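Local atomic coordinates of glycosyl hydrolase, family 31/fibronectin type III domain protein (Clostridium perfringens, PDB entry 4P5Y), a protein that binds N-acetylgalactosamine and, as a discoidin-like F5/8 type C module of a family 31 glycosyl hydrolase, probably targets that enzyme to glycans that contain this sugar. Residues Ser33-Asp38 against Ile51-Tyr56; Leu62-Thr67 against Lys155-Ala160; Asn89-Glu94 against Asn121-Arg126. All blocks are in the same frame, centred on the assembly; numbering follows the deposited sequence.

In the fold
The three contacts border one sugar site in a β-sandwich, contact 3 only through Asn89. Contact 2 is buried and apolar: it brings the start of strand 64-70, in the five-stranded sheet, against the chain entering strand 158-166, in the four-stranded sheet. Contact 1, partly buried, ties the loop after strand 26-31 to edge strand 52-53 by hydrogen bonds, and strand 52-53 pairs in turn with strand 158-166. Contact 3, also buried, is of mixed chemistry, joining the segment that leads into strand 92-100 to the loop before strand 129-138 through a histidine. Each lends residues to the sugar: His53 and Tyr56, Tyr156, and Asn89. Ser158 of contact 2 links to contact 3 through the carbonyl of Asn89.

Contact 1 of 3, residues Ser33-Asp38 against Ile51-Tyr56; sequences SEADRD and IWHSAY. With NGA (2-acetamido-2-deoxy-beta-D-galactopyranose), chain B.
The backbone of His53 is gripped by both ends of the type II' turn Ala35-Asp38: its O receives Ala35 N at 3.0 Å, and its N donates to Asp38 O. Trp52 NE1 reaches back to Ser33 O (3.0 Å), in the carbonyl plane, which gives the one polar atom of a large apolar ring a partner. Ser33 OG, between its backbone N and carbonyl carbon (chi1 62°), accepts from Ala55 N at 2.8 Å, nearly straight. Asp38 CG lies against Ile51 CG1 (3.5 Å), its carboxylate beside His53, the two side chains pointing the same way. The hydroxyl of Tyr56 donates to the syn lone pair of Asp36 OD2 at 2.5 Å. That bond would steady a ring that has NGA C5 3.5 Å above its plane, over its centre. His53 ND1 bonds in plane to Ser54 O (2.8 Å), fixing the imidazole's rotation; NE2 makes a weak bond to NGA O4. Ala35 CB lies 3.6 Å from Tyr56 CE2, a methyl against the ring. Behind this loop, strand 52-53 pairs with strand 158-166 through Trp52 and Ala159, while the Trp52 side chain packs on Val64 and Ile66 of strand 64-70 in the other sheet.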
loop_
_atom_site.group_PDB
_atom_site.type_symbol
_atom_site.label_atom_id
_atom_site.label_comp_id
_atom_site.label_asym_id
_atom_site.label_seq_id
_atom_site.Cartn_x
_atom_site.Cartn_y
_atom_site.Cartn_z
ATOM N N SER A 33 -6.517 -8.168 -7.851
ATOM C CA SER A 33 -5.993 -8.703 -9.097
ATOM C C SER A 33 -4.492 -8.403 -9.244
ATOM O O SER A 33 -3.904 -7.657 -8.454
ATOM C CB SER A 33 -6.796 -8.154 -10.287
ATOM O OG SER A 33 -6.704 -6.740 -10.382
ATOM N N GLU A 34 -3.871 -9.021 -10.240
ATOM C CA GLU A 34 -2.449 -8.856 -10.491
ATOM C C GLU A 34 -2.293 -8.855 -11.977
ATOM O O GLU A 34 -3.007 -9.570 -12.656
ATOM C CB GLU A 34 -1.615 -9.987 -9.884
ATOM C CG GLU A 34 -1.870 -10.289 -8.420
ATOM C CD GLU A 34 -1.082 -11.498 -7.936
ATOM O OE1 GLU A 34 -1.610 -12.635 -7.998
ATOM O OE2 GLU A 34 0.069 -11.312 -7.490
ATOM N N ALA A 35 -1.370 -8.062 -12.493
ATOM C CA ALA A 35 -1.195 -7.984 -13.928
ATOM C C ALA A 35 0.244 -8.289 -14.276
ATOM O O ALA A 35 1.150 -8.083 -13.450
ATOM C CB ALA A 35 -1.588 -6.613 -14.447
ATOM N N ASP A 36 0.451 -8.784 -15.496
ATOM C CA ASP A 36 1.799 -8.962 -16.010
ATOM C C ASP A 36 2.633 -9.788 -15.031
ATOM O O ASP A 36 2.204 -10.846 -14.590
ATOM C CB ASP A 36 2.429 -7.594 -16.270
ATOM C CG ASP A 36 1.614 -6.768 -17.252
ATOM O OD1 ASP A 36 1.164 -7.359 -18.258
ATOM O OD2 ASP A 36 1.406 -5.555 -17.021
ATOM N N ARG A 37 3.811 -9.306 -14.664
ATOM C CA ARG A 37 4.581 -10.019 -13.649
ATOM C C ARG A 37 4.641 -9.236 -12.339
ATOM O O ARG A 37 5.494 -9.478 -11.505
ATOM C CB ARG A 37 5.995 -10.315 -14.148
ATOM C CG ARG A 37 6.095 -11.459 -15.146
ATOM C CD ARG A 37 7.563 -11.832 -15.344
ATOM N NE ARG A 37 7.822 -12.442 -16.644
ATOM C CZ ARG A 37 7.898 -11.760 -17.783
ATOM N NH1 ARG A 37 7.725 -10.446 -17.781
ATOM N NH2 ARG A 37 8.142 -12.390 -18.922
ATOM N N ASP A 38 3.719 -8.304 -12.159
ATOM C CA ASP A 38 3.735 -7.433 -10.994
ATOM C C ASP A 38 2.879 -7.981 -9.846
ATOM O O ASP A 38 1.783 -7.494 -9.579
ATOM C CB ASP A 38 3.285 -6.045 -11.422
ATOM C CG ASP A 38 4.221 -5.444 -12.450
ATOM O OD1 ASP A 38 5.402 -5.844 -12.446
ATOM O OD2 ASP A 38 3.798 -4.586 -13.254
ATOM N N ILE A 51 7.154 -3.956 -8.327
ATOM C CA ILE A 51 5.845 -3.469 -7.940
ATOM C C ILE A 51 4.780 -4.547 -7.964
ATOM O O ILE A 51 4.898 -5.557 -8.656
ATOM C CB ILE A 51 5.372 -2.321 -8.856
ATOM C CG1 ILE A 51 5.010 -2.869 -10.243
ATOM C CG2 ILE A 51 6.427 -1.217 -8.918
ATOM C CD1 ILE A 51 4.667 -1.798 -11.247
ATOM N N TRP A 52 3.743 -4.316 -7.172
ATOM C CA TRP A 52 2.448 -4.922 -7.415
ATOM C C TRP A 52 1.630 -4.004 -8.311
ATOM O O TRP A 52 1.564 -2.804 -8.084
ATOM C CB TRP A 52 1.704 -5.162 -6.110
ATOM C CG TRP A 52 0.263 -5.470 -6.314
ATOM C CD1 TRP A 52 -0.259 -6.531 -6.998
ATOM C CD2 TRP A 52 -0.853 -4.731 -5.807
ATOM N NE1 TRP A 52 -1.631 -6.494 -6.953
ATOM C CE2 TRP A 52 -2.020 -5.398 -6.227
ATOM C CE3 TRP A 52 -0.979 -3.575 -5.032
ATOM C CZ2 TRP A 52 -3.303 -4.939 -5.906
ATOM C CZ3 TRP A 52 -2.258 -3.116 -4.720
ATOM C CH2 TRP A 52 -3.397 -3.800 -5.158
ATOM N N HIS A 53 1.022 -4.571 -9.337
ATOM C CA HIS A 53 0.143 -3.824 -10.229
ATOM C C HIS A 53 -1.118 -4.663 -10.359
ATOM O O HIS A 53 -1.034 -5.894 -10.426
ATOM C CB HIS A 53 0.813 -3.588 -11.588
ATOM C CG HIS A 53 0.211 -2.476 -12.392
ATOM N ND1 HIS A 53 -1.086 -2.506 -12.855
ATOM C CD2 HIS A 53 0.743 -1.316 -12.843
ATOM C CE1 HIS A 53 -1.332 -1.406 -13.545
ATOM N NE2 HIS A 53 -0.239 -0.666 -13.550
ATOM N N SER A 54 -2.278 -4.017 -10.357
ATOM C CA SER A 54 -3.543 -4.738 -10.497
ATOM C C SER A 54 -3.923 -4.840 -11.972
ATOM O O SER A 54 -3.315 -4.187 -12.829
ATOM C CB SER A 54 -4.653 -4.059 -9.693
ATOM O OG SER A 54 -4.892 -2.746 -10.177
ATOM N N ALA A 55 -4.922 -5.665 -12.274
ATOM C CA ALA A 55 -5.285 -5.914 -13.668
ATOM C C ALA A 55 -5.838 -4.648 -14.319
ATOM O O ALA A 55 -6.397 -3.775 -13.646
ATOM C CB ALA A 55 -6.291 -7.056 -13.769
ATOM N N TYR A 56 -5.666 -4.541 -15.633
ATOM C CA TYR A 56 -6.183 -3.395 -16.365
ATOM C C TYR A 56 -6.866 -3.833 -17.646
ATOM O O TYR A 56 -6.773 -3.164 -18.672
ATOM C CB TYR A 56 -5.062 -2.389 -16.668
ATOM C CG TYR A 56 -3.793 -3.003 -17.224
ATOM C CD1 TYR A 56 -3.624 -3.195 -18.593
ATOM C CD2 TYR A 56 -2.767 -3.380 -16.386
ATOM C CE1 TYR A 56 -2.470 -3.752 -19.101
ATOM C CE2 TYR A 56 -1.609 -3.934 -16.881
ATOM C CZ TYR A 56 -1.457 -4.124 -18.239
ATOM O OH TYR A 56 -0.286 -4.684 -18.718
HETATM C C1 NGA B . 1.498 -0.380 -19.295
HETATM C C2 NGA B . 2.278 -0.694 -18.021
HETATM C C3 NGA B . 1.421 -1.563 -17.103
HETATM C C4 NGA B . 0.065 -0.901 -16.889
HETATM C C5 NGA B . -0.576 -0.641 -18.243
HETATM C C6 NGA B . -1.974 -0.035 -18.131
HETATM C C7 NGA B . 4.719 -0.660 -18.287
HETATM C C8 NGA B . 5.936 -1.439 -18.701
HETATM N N2 NGA B . 3.562 -1.331 -18.299
HETATM O O1 NGA B . 2.211 0.533 -20.097
HETATM O O3 NGA B . 2.075 -1.799 -15.870
HETATM O O4 NGA B . 0.232 0.323 -16.210
HETATM O O5 NGA B . 0.271 0.224 -18.954
HETATM O O6 NGA B . -2.105 1.055 -19.023
HETATM O O7 NGA B . 4.828 0.533 -17.970
#

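Contact 2 of 3, residues Leu62-Thr67 against Lys155-Ala160; sequences LPVSIT and KYASAA. With CA (calcium ion), chain C; NGA (2-acetamido-2-deoxy-beta-D-galactopyranose), chain B.
Val64 and Ala157 point their CB atoms at each other across the interface of the two sheets, where the chain enters strand 158-166, and the branch that touches is CG2 of the valine, 3.5 Å from Ala157 CB. A chi1 of -67° puts CG1 anti to the carbonyl carbon and leaves CG2 between the backbone N and the carbonyl carbon. Ala157 CB also rests on Ala145 of strand 140-148, and Val64 also touches Trp52, so a short methyl and a branched side chain share a buried spot.

Leu62 approaches differently. Its CB does not aim straight across, but CD2, the branch that turns off the extended line of CA, CB, CG and CD1, comes 3.6 Å from Lys155 O. The contact is therefore methyl on peptide, and no hydrogen bond crosses between the two segments.

On the far side of 155-160 the polar residues point away from Leu62 and Val64. Lys155 has a chain extended to CE and bent at its last torsion, which brings NZ to the carbonyls of Gln57 and Asp60. Tyr156 turns its ring to the sugar, with OH 3.1 Å from NGA O6 and CZ 3.6 Å from NGA C6. Ser158 OG bonds to Asn89 O. Lys155, Tyr156 and Ser158 thus turn from the apolar side and Ala157 toward it. At the segment's end Ala160 O binds the calcium ion at 2.4 Å, alongside ligands from Asn42, Asp45, Asp47 and Thr50. Apolar residues between two facing antiparallel sheets, with a calcium site and a sugar site at the margin, are characteristic of the β-sandwich of F5/8 type C carbohydrate-binding modules.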
loop_
_atom_site.group_PDB
_atom_site.type_symbol
_atom_site.label_atom_id
_atom_site.label_comp_id
_atom_site.label_asym_id
_atom_site.label_seq_id
_atom_site.Cartn_x
_atom_site.Cartn_y
_atom_site.Cartn_z
ATOM N N LEU A 62 -11.425 0.250 -10.087
ATOM C CA LEU A 62 -11.219 0.392 -8.650
ATOM C C LEU A 62 -12.543 0.156 -7.927
ATOM O O LEU A 62 -13.608 0.136 -8.551
ATOM C CB LEU A 62 -10.654 1.778 -8.316
ATOM C CG LEU A 62 -9.273 2.103 -8.899
ATOM C CD1 LEU A 62 -8.751 3.454 -8.409
ATOM C CD2 LEU A 62 -8.273 1.004 -8.575
ATOM N N PRO A 63 -12.486 -0.046 -6.607
ATOM C CA PRO A 63 -11.227 -0.125 -5.863
ATOM C C PRO A 63 -10.588 -1.489 -5.988
ATOM O O PRO A 63 -11.275 -2.443 -6.340
ATOM C CB PRO A 63 -11.651 0.149 -4.417
ATOM C CG PRO A 63 -13.072 -0.272 -4.360
ATOM C CD PRO A 63 -13.660 -0.031 -5.722
ATOM N N VAL A 64 -9.280 -1.560 -5.743
ATOM C CA VAL A 64 -8.578 -2.825 -5.591
ATOM C C VAL A 64 -7.887 -2.745 -4.236
ATOM O O VAL A 64 -7.710 -1.661 -3.692
ATOM C CB VAL A 64 -7.547 -3.088 -6.718
ATOM C CG1 VAL A 64 -8.238 -3.301 -8.047
ATOM C CG2 VAL A 64 -6.523 -1.950 -6.805
ATOM N N SER A 65 -7.503 -3.884 -3.679
ATOM C CA SER A 65 -6.830 -3.868 -2.393
ATOM C C SER A 65 -5.872 -5.038 -2.277
ATOM O O SER A 65 -5.935 -5.983 -3.067
ATOM C CB SER A 65 -7.849 -3.898 -1.257
ATOM O OG SER A 65 -8.506 -5.144 -1.225
ATOM N N ILE A 66 -4.978 -4.959 -1.298
ATOM C CA ILE A 66 -3.967 -5.988 -1.074
ATOM C C ILE A 66 -3.854 -6.289 0.425
ATOM O O ILE A 66 -3.906 -5.382 1.261
ATOM C CB ILE A 66 -2.614 -5.551 -1.637
ATOM C CG1 ILE A 66 -1.538 -6.600 -1.351
ATOM C CG2 ILE A 66 -2.213 -4.225 -1.055
ATOM C CD1 ILE A 66 -0.234 -6.366 -2.135
ATOM N N THR A 67 -3.746 -7.565 0.772
ATOM C CA THR A 67 -3.720 -7.916 2.175
ATOM C C THR A 67 -2.365 -8.447 2.563
ATOM O O THR A 67 -1.878 -9.423 2.004
ATOM C CB THR A 67 -4.793 -8.949 2.533
ATOM O OG1 THR A 67 -6.088 -8.369 2.345
ATOM C CG2 THR A 67 -4.635 -9.391 3.996
ATOM N N LYS A 155 -8.463 3.377 -12.589
ATOM C CA LYS A 155 -8.762 2.048 -13.097
ATOM C C LYS A 155 -7.873 0.990 -12.439
ATOM O O LYS A 155 -8.353 -0.065 -12.030
ATOM C CB LYS A 155 -8.602 1.999 -14.615
ATOM C CG LYS A 155 -8.854 0.623 -15.245
ATOM C CD LYS A 155 -8.714 0.724 -16.759
ATOM C CE LYS A 155 -9.006 -0.589 -17.471
ATOM N NZ LYS A 155 -10.457 -0.894 -17.546
ATOM N N TYR A 156 -6.582 1.276 -12.325
ATOM C CA TYR A 156 -5.665 0.298 -11.773
ATOM C C TYR A 156 -4.731 0.910 -10.733
ATOM O O TYR A 156 -4.461 2.110 -10.754
ATOM C CB TYR A 156 -4.863 -0.366 -12.900
ATOM C CG TYR A 156 -4.408 0.577 -13.975
ATOM C CD1 TYR A 156 -3.314 1.413 -13.785
ATOM C CD2 TYR A 156 -5.070 0.634 -15.187
ATOM C CE1 TYR A 156 -2.895 2.290 -14.779
ATOM C CE2 TYR A 156 -4.659 1.499 -16.185
ATOM C CZ TYR A 156 -3.573 2.322 -15.978
ATOM O OH TYR A 156 -3.181 3.173 -16.982
ATOM N N ALA A 157 -4.251 0.073 -9.816
ATOM C CA ALA A 157 -3.327 0.523 -8.780
ATOM C C ALA A 157 -2.019 -0.252 -8.802
ATOM O O ALA A 157 -1.966 -1.438 -9.173
ATOM C CB ALA A 157 -3.965 0.404 -7.416
ATOM N N SER A 158 -0.959 0.431 -8.389
ATOM C CA SER A 158 0.308 -0.232 -8.128
ATOM C C SER A 158 0.904 0.273 -6.815
ATOM O O SER A 158 0.500 1.309 -6.286
ATOM C CB SER A 158 1.282 -0.030 -9.297
ATOM O OG SER A 158 1.467 1.339 -9.613
ATOM N N ALA A 159 1.836 -0.499 -6.275
ATOM C CA ALA A 159 2.623 -0.081 -5.120
ATOM C C ALA A 159 3.994 -0.720 -5.238
ATOM O O ALA A 159 4.108 -1.926 -5.516
ATOM C CB ALA A 159 1.952 -0.478 -3.802
ATOM N N ALA A 160 5.025 0.085 -5.041
ATOM C CA ALA A 160 6.386 -0.427 -5.059
ATOM C C ALA A 160 6.706 -1.044 -3.704
ATOM O O ALA A 160 7.279 -2.119 -3.631
ATOM C CB ALA A 160 7.388 0.687 -5.416
HETATM CA CA CA C . 8.715 -3.958 -4.287
HETATM C C1 NGA B . 1.498 -0.380 -19.295
HETATM C C2 NGA B . 2.278 -0.694 -18.021
HETATM C C3 NGA B . 1.421 -1.563 -17.103
HETATM C C4 NGA B . 0.065 -0.901 -16.889
HETATM C C5 NGA B . -0.576 -0.641 -18.243
HETATM C C6 NGA B . -1.974 -0.035 -18.131
HETATM C C7 NGA B . 4.719 -0.660 -18.287
HETATM C C8 NGA B . 5.936 -1.439 -18.701
HETATM N N2 NGA B . 3.562 -1.331 -18.299
HETATM O O1 NGA B . 2.211 0.533 -20.097
HETATM O O3 NGA B . 2.075 -1.799 -15.870
HETATM O O4 NGA B . 0.232 0.323 -16.210
HETATM O O5 NGA B . 0.271 0.224 -18.954
HETATM O O6 NGA B . -2.105 1.055 -19.023
HETATM O O7 NGA B . 4.828 0.533 -17.970
#

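Contact 3 of 3, residues Asn89-Glu94 against Asn121-Arg126; sequences NGHVTE and NALANR. With NGA (2-acetamido-2-deoxy-beta-D-galactopyranose), chain B.
His91 and Leu123 join the segment leading into strand 92-100 to the loop before strand 129-138, on the β-sandwich of this F5/8 type C domain. The register of the first segment is shifted by two bulges: Gly90 and His91 together face Leu149 in a G1 bulge, and Thr93 with Glu94 face Lys147 in a classic one. Gly90 suits its place because phi is positive, 97°, where a CB would press on the carbonyl O of Asn89.

Of the hydrogen bonds, one crosses the contact. Leu123 N donates to His91 ND1 at 3.3 Å, long but almost perfectly straight (176°) and in the ring plane. The opposite nitrogen, NE2, is bonded to Arg84 O. Since a carbonyl can only accept, this arrangement is consistent with a neutral imidazole protonated at NE2. Held at both nitrogens, the ring has little freedom to rotate. Asn89, two residues earlier, gives ND2 to NGA O4 at 3.1 Å and, weakly, to NGA O5; Asp151 N bonds to its OD1, which sets the way round of the amide.

Van der Waals contacts are made by Leu123. Both its methyls rest against Val92 O, CD1 at 3.6 Å, and CD2 also lies 4.0 Å from Thr93 CG2. A leucine fits because its forked end can touch both a peptide and a methyl.

The remaining interaction is between flat groups. The Arg126 chain bends at chi2 and chi3, bringing its guanidinium round to His91, where the two planes stand 85° apart. The ring presents an edge and the arginine a face: His91 CE1 sits 3.4 Å above the guanidinium plane, over its centre, 3.5 Å from Arg126 CZ.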
loop_
_atom_site.group_PDB
_atom_site.type_symbol
_atom_site.label_atom_id
_atom_site.label_comp_id
_atom_site.label_asym_id
_atom_site.label_seq_id
_atom_site.Cartn_x
_atom_site.Cartn_y
_atom_site.Cartn_z
ATOM N N ASN A 89 1.795 5.183 -13.548
ATOM C CA ASN A 89 0.676 4.266 -13.713
ATOM C C ASN A 89 0.404 3.424 -12.468
ATOM O O ASN A 89 1.205 2.567 -12.082
ATOM C CB ASN A 89 0.907 3.366 -14.928
ATOM C CG ASN A 89 0.401 3.996 -16.212
ATOM O OD1 ASN A 89 0.114 5.195 -16.250
ATOM N ND2 ASN A 89 0.269 3.191 -17.264
ATOM N N GLY A 90 -0.742 3.692 -11.850
ATOM C CA GLY A 90 -1.154 3.010 -10.646
ATOM C C GLY A 90 -0.825 3.808 -9.394
ATOM O O GLY A 90 -1.031 3.315 -8.283
ATOM N N HIS A 91 -0.303 5.025 -9.552
ATOM C CA HIS A 91 -0.034 5.883 -8.395
ATOM C C HIS A 91 -1.300 6.145 -7.577
ATOM O O HIS A 91 -2.254 6.744 -8.080
ATOM C CB HIS A 91 0.580 7.212 -8.835
ATOM C CG HIS A 91 2.068 7.166 -9.019
ATOM N ND1 HIS A 91 2.853 8.298 -9.012
ATOM C CD2 HIS A 91 2.908 6.126 -9.228
ATOM C CE1 HIS A 91 4.114 7.955 -9.209
ATOM N NE2 HIS A 91 4.173 6.645 -9.347
ATOM N N VAL A 92 -1.304 5.707 -6.319
ATOM C CA VAL A 92 -2.495 5.812 -5.471
ATOM C C VAL A 92 -2.611 7.174 -4.803
ATOM O O VAL A 92 -1.677 7.635 -4.141
ATOM C CB VAL A 92 -2.515 4.734 -4.368
ATOM C CG1 VAL A 92 -3.746 4.909 -3.486
ATOM C CG2 VAL A 92 -2.485 3.343 -4.982
ATOM N N THR A 93 -3.774 7.803 -4.963
ATOM C CA THR A 93 -3.970 9.151 -4.444
ATOM C C THR A 93 -5.014 9.190 -3.336
ATOM O O THR A 93 -5.100 10.163 -2.587
ATOM C CB THR A 93 -4.391 10.113 -5.563
ATOM O OG1 THR A 93 -5.698 9.754 -6.036
ATOM C CG2 THR A 93 -3.404 10.036 -6.708
ATOM N N GLU A 94 -5.817 8.133 -3.251
ATOM C CA GLU A 94 -6.779 7.982 -2.163
ATOM C C GLU A 94 -6.864 6.523 -1.730
ATOM O O GLU A 94 -6.941 5.627 -2.564
ATOM C CB GLU A 94 -8.142 8.497 -2.587
ATOM C CG GLU A 94 -9.098 8.667 -1.442
ATOM C CD GLU A 94 -10.371 9.326 -1.890
ATOM O OE1 GLU A 94 -10.291 10.469 -2.387
ATOM O OE2 GLU A 94 -11.439 8.696 -1.770
ATOM N N ASN A 121 -0.422 14.679 -12.782
ATOM C CA ASN A 121 -0.120 13.446 -13.519
ATOM C C ASN A 121 0.625 12.374 -12.703
ATOM O O ASN A 121 0.737 11.228 -13.137
ATOM C CB ASN A 121 0.708 13.771 -14.771
ATOM C CG ASN A 121 2.172 14.065 -14.447
ATOM O OD1 ASN A 121 2.505 14.505 -13.345
ATOM N ND2 ASN A 121 3.050 13.813 -15.406
ATOM N N ALA A 122 1.155 12.760 -11.541
ATOM C CA ALA A 122 1.903 11.839 -10.684
ATOM C C ALA A 122 1.863 12.306 -9.234
ATOM O O ALA A 122 1.520 13.460 -8.963
ATOM C CB ALA A 122 3.343 11.714 -11.154
ATOM N N LEU A 123 2.208 11.418 -8.306
ATOM C CA LEU A 123 2.291 11.806 -6.901
ATOM C C LEU A 123 3.342 12.899 -6.684
ATOM O O LEU A 123 4.405 12.872 -7.301
ATOM C CB LEU A 123 2.599 10.589 -6.025
ATOM C CG LEU A 123 1.389 9.720 -5.669
ATOM C CD1 LEU A 123 1.738 8.735 -4.569
ATOM C CD2 LEU A 123 0.234 10.587 -5.244
ATOM N N ALA A 124 3.039 13.857 -5.809
ATOM C CA ALA A 124 3.951 14.978 -5.530
ATOM C C ALA A 124 5.184 14.477 -4.830
ATOM O O ALA A 124 6.287 14.976 -5.039
ATOM C CB ALA A 124 3.276 16.027 -4.684
ATOM N N ASN A 125 4.975 13.483 -3.980
ATOM C CA ASN A 125 6.053 12.837 -3.263
ATOM C C ASN A 125 6.291 11.472 -3.874
ATOM O O ASN A 125 5.409 10.621 -3.846
ATOM C CB ASN A 125 5.707 12.727 -1.784
ATOM C CG ASN A 125 6.783 12.037 -0.989
ATOM O OD1 ASN A 125 7.917 11.901 -1.453
ATOM N ND2 ASN A 125 6.435 11.585 0.222
ATOM N N ARG A 126 7.474 11.264 -4.434
ATOM C CA ARG A 126 7.732 10.048 -5.199
ATOM C C ARG A 126 8.516 9.048 -4.364
ATOM O O ARG A 126 8.838 7.945 -4.815
ATOM C CB ARG A 126 8.471 10.390 -6.496
ATOM C CG ARG A 126 7.728 11.402 -7.376
ATOM C CD ARG A 126 6.664 10.718 -8.213
ATOM N NE ARG A 126 7.238 9.560 -8.890
ATOM C CZ ARG A 126 7.148 9.325 -10.195
ATOM N NH1 ARG A 126 6.478 10.162 -10.981
ATOM N NH2 ARG A 126 7.720 8.242 -10.705
HETATM C C1 NGA B . 1.498 -0.380 -19.295
HETATM C C2 NGA B . 2.278 -0.694 -18.021
HETATM C C3 NGA B . 1.421 -1.563 -17.103
HETATM C C4 NGA B . 0.065 -0.901 -16.889
HETATM C C5 NGA B . -0.576 -0.641 -18.243
HETATM C C6 NGA B . -1.974 -0.035 -18.131
HETATM C C7 NGA B . 4.719 -0.660 -18.287
HETATM C C8 NGA B . 5.936 -1.439 -18.701
HETATM N N2 NGA B . 3.562 -1.331 -18.299
HETATM O O1 NGA B . 2.211 0.533 -20.097
HETATM O O3 NGA B . 2.075 -1.799 -15.870
HETATM O O4 NGA B . 0.232 0.323 -16.210
HETATM O O5 NGA B . 0.271 0.224 -18.954
HETATM O O6 NGA B . -2.105 1.055 -19.023
HETATM O O7 NGA B . 4.828 0.533 -17.970
#